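Local coordinates for protein replicative DNA helicase (Nostoc punctiforme, PDB 4O1R) that is represented here by its intein, which probably excises itself from the helicase precursor by protein splicing, joining the flanking extein sequences, at residues A[61-64]-A[68-71]. Residues are numbered along the deposited sequence; the frame is centred on the assembly and turned at random. Where two conformers were deposited one is given.
Sequences TLTT and RKIR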
ATOM      1  N   THR A  61      -6.156   1.679 -11.051  1.00 11.04           N
ATOM      2  CA  THR A  61      -6.711   0.586 -10.247  1.00 11.37           C
ATOM      3  C   THR A  61      -5.984  -0.698 -10.594  1.00 11.05           C
ATOM      4  O   THR A  61      -5.964  -1.121 -11.762  1.00 11.40           O
ATOM      5  CB  THR A  61      -8.199   0.421 -10.511  1.00 12.33           C
ATOM      6  OG1 THR A  61      -8.839   1.675 -10.270  1.00 14.16           O
ATOM      7  CG2 THR A  61      -8.813  -0.621  -9.583  1.00 13.43           C
ATOM      8  N   LEU A  62      -5.372  -1.297  -9.584  1.00 10.73           N
ATOM      9  CA  LEU A  62      -4.674  -2.563  -9.735  1.00 11.03           C
ATOM     10  C   LEU A  62      -5.475  -3.632  -9.010  1.00 11.21           C
ATOM     11  O   LEU A  62      -5.866  -3.424  -7.864  1.00 11.82           O
ATOM     12  CB  LEU A  62      -3.269  -2.426  -9.156  1.00 12.13           C
ATOM     13  CG  LEU A  62      -2.362  -3.660  -9.218  1.00 12.90           C
ATOM     14  CD1 LEU A  62      -0.915  -3.220  -9.305  1.00 15.40           C
ATOM     15  CD2 LEU A  62      -2.590  -4.558  -8.007  1.00 14.26           C
ATOM     16  N   THR A  63      -5.732  -4.752  -9.688  1.00 10.97           N
ATOM     17  CA  THR A  63      -6.500  -5.856  -9.105  1.00 11.32           C
ATOM     18  C   THR A  63      -5.690  -7.134  -9.175  1.00 11.10           C
ATOM     19  O   THR A  63      -5.031  -7.396 -10.188  1.00 11.35           O
ATOM     20  CB  THR A  63      -7.839  -6.038  -9.853  1.00 11.89           C
ATOM     21  OG1 THR A  63      -8.530  -4.786  -9.887  1.00 12.89           O
ATOM     22  CG2 THR A  63      -8.738  -7.071  -9.175  1.00 12.99           C
ATOM     23  N   THR A  64      -5.742  -7.931  -8.110  1.00 11.28           N
ATOM     24  CA  THR A  64      -5.022  -9.201  -8.075  1.00 12.26           C
ATOM     25  C   THR A  64      -5.982 -10.378  -8.262  1.00 12.55           C
ATOM     26  O   THR A  64      -7.205 -10.233  -8.155  1.00 13.08           O
ATOM     27  CB  THR A  64      -4.222  -9.383  -6.759  1.00 12.43           C
ATOM     28  OG1 THR A  64      -5.131  -9.671  -5.684  1.00 13.38           O
ATOM     29  CG2 THR A  64      -3.385  -8.138  -6.427  1.00 14.39           C
ATOM     30  N   ARG A  68      -7.903  -8.697  -4.465  1.00 14.71           N
ATOM     31  CA  ARG A  68      -7.477  -7.475  -3.782  1.00 14.55           C
ATOM     32  C   ARG A  68      -7.349  -6.356  -4.801  1.00 13.50           C
ATOM     33  O   ARG A  68      -7.065  -6.610  -5.969  1.00 13.27           O
ATOM     34  CB  ARG A  68      -6.189  -7.721  -3.022  1.00 15.58           C
ATOM     35  CG  ARG A  68      -6.369  -8.936  -2.122  1.00 19.20           C
ATOM     36  CD  ARG A  68      -5.689  -8.818  -0.825  1.00 20.51           C
ATOM     37  NE  ARG A  68      -5.785 -10.094  -0.117  1.00 20.11           N
ATOM     38  CZ  ARG A  68      -4.910 -10.499   0.797  1.00 19.97           C
ATOM     39  NH1 ARG A  68      -3.867  -9.732   1.127  1.00 17.51           N
ATOM     40  NH2 ARG A  68      -5.085 -11.675   1.381  1.00 21.47           N
ATOM     41  N   LYS A  69      -7.621  -5.131  -4.374  1.00 12.96           N
ATOM     42  CA  LYS A  69      -7.722  -4.012  -5.305  1.00 13.33           C
ATOM     43  C   LYS A  69      -7.234  -2.762  -4.606  1.00 12.54           C
ATOM     44  O   LYS A  69      -7.533  -2.553  -3.423  1.00 13.01           O
ATOM     45  CB  LYS A  69      -9.189  -3.801  -5.692  1.00 15.28           C
ATOM     46  CG  LYS A  69      -9.421  -2.850  -6.846  0.53 16.31           C
ATOM     47  CD  LYS A  69     -10.909  -2.613  -7.056  0.53 20.35           C
ATOM     48  CE  LYS A  69     -11.601  -3.803  -7.683  0.53 22.33           C
ATOM     49  NZ  LYS A  69     -13.016  -3.477  -8.011  0.53 24.42           N
ATOM     50  N   ILE A  70      -6.498  -1.927  -5.330  1.00 11.71           N
ATOM     51  CA  ILE A  70      -6.027  -0.665  -4.782  1.00 12.24           C
ATOM     52  C   ILE A  70      -5.931   0.348  -5.902  1.00 11.64           C
ATOM     53  O   ILE A  70      -5.736  -0.021  -7.062  1.00 11.60           O
ATOM     54  CB  ILE A  70      -4.672  -0.855  -4.048  1.00 12.30           C
ATOM     55  CG1 ILE A  70      -4.311   0.351  -3.163  1.00 14.47           C
ATOM     56  CG2 ILE A  70      -3.558  -1.217  -5.047  1.00 13.22           C
ATOM     57  CD1 ILE A  70      -3.103   0.074  -2.266  1.00 16.26           C
ATOM     58  N   ARG A  71      -6.073   1.620  -5.547  1.00 11.41           N
ATOM     59  CA  ARG A  71      -5.928   2.717  -6.510  1.00 11.46           C
ATOM     60  C   ARG A  71      -4.750   3.569  -6.093  1.00 10.82           C
ATOM     61  O   ARG A  71      -4.749   4.149  -5.008  1.00 11.37           O
ATOM     62  CB  ARG A  71      -7.217   3.541  -6.619  1.00 12.18           C
ATOM     63  CG  ARG A  71      -8.328   2.674  -7.218  0.58 13.53           C
ATOM     64  CD  ARG A  71      -9.668   3.342  -7.237  0.58 16.10           C
ATOM     65  NE  ARG A  71      -9.700   4.413  -8.215  0.58 16.71           N
ATOM     66  CZ  ARG A  71     -10.108   5.649  -7.957  0.58 17.15           C
ATOM     67  NH1 ARG A  71     -10.532   5.966  -6.738  0.58 17.32           N
ATOM     68  NH2 ARG A  71     -10.105   6.556  -8.926  0.58 18.40           N
TER
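Leu62 and Ile70 form an antiparallel hydrogen-bonded pair: Leu62 N reaches Ile70 O at 2.8 Å in a nearly straight bond, and Ile70 N returns to Leu62 O at 3.0 Å. Two residues nearer the turn, Thr64 N gives a third bond to Arg68 O (2.8 Å), while Arg68 N makes a weak, bent one to Thr64 OG1 (3.2 Å). That hydroxyl sits between the backbone N and carbonyl carbon of its own residue (chi1 74°), which brings it across to the Arg68 amide; Asp109 also hydrogen-bonds it.

On the face shared by Thr61, Thr63, Lys69 and Arg71, the two branches of Thr61 divide the work. Thr61 CG2, which chi1 of -55° (measured to OG1) puts opposite the backbone N, packs on Lys69 CG at 3.6 Å, and Thr61 OG1 lies against Arg71 CG at 3.3 Å, at the edge of the guanidinium and near its plane. The hydroxyl's hydrogen bond goes to Ser117 OG. Thr63 runs alongside Lys69, Thr63 OG1 to Lys69 CG 3.7 Å. Replacing Thr61 by an alanine would probably leave the Lys69 methylenes and the Arg71 chain less closely packed, and Ser117 OG without its hydroxyl partner.

Ser117 O and Glu120 hold the Arg71 guanidinium from the long strand 106-126, which also pairs with 57-64 along its other edge. On the opposite face Leu62 CB approaches Ile70 CG2 at 4.3 Å; Leu62 continues onto Leu90 and Leu96, Ile70 onto Ile138 and Val140. Joined by three residues, segments 61-64 and 68-71 belong to a beta hairpin of the all-beta HINT fold of inteins.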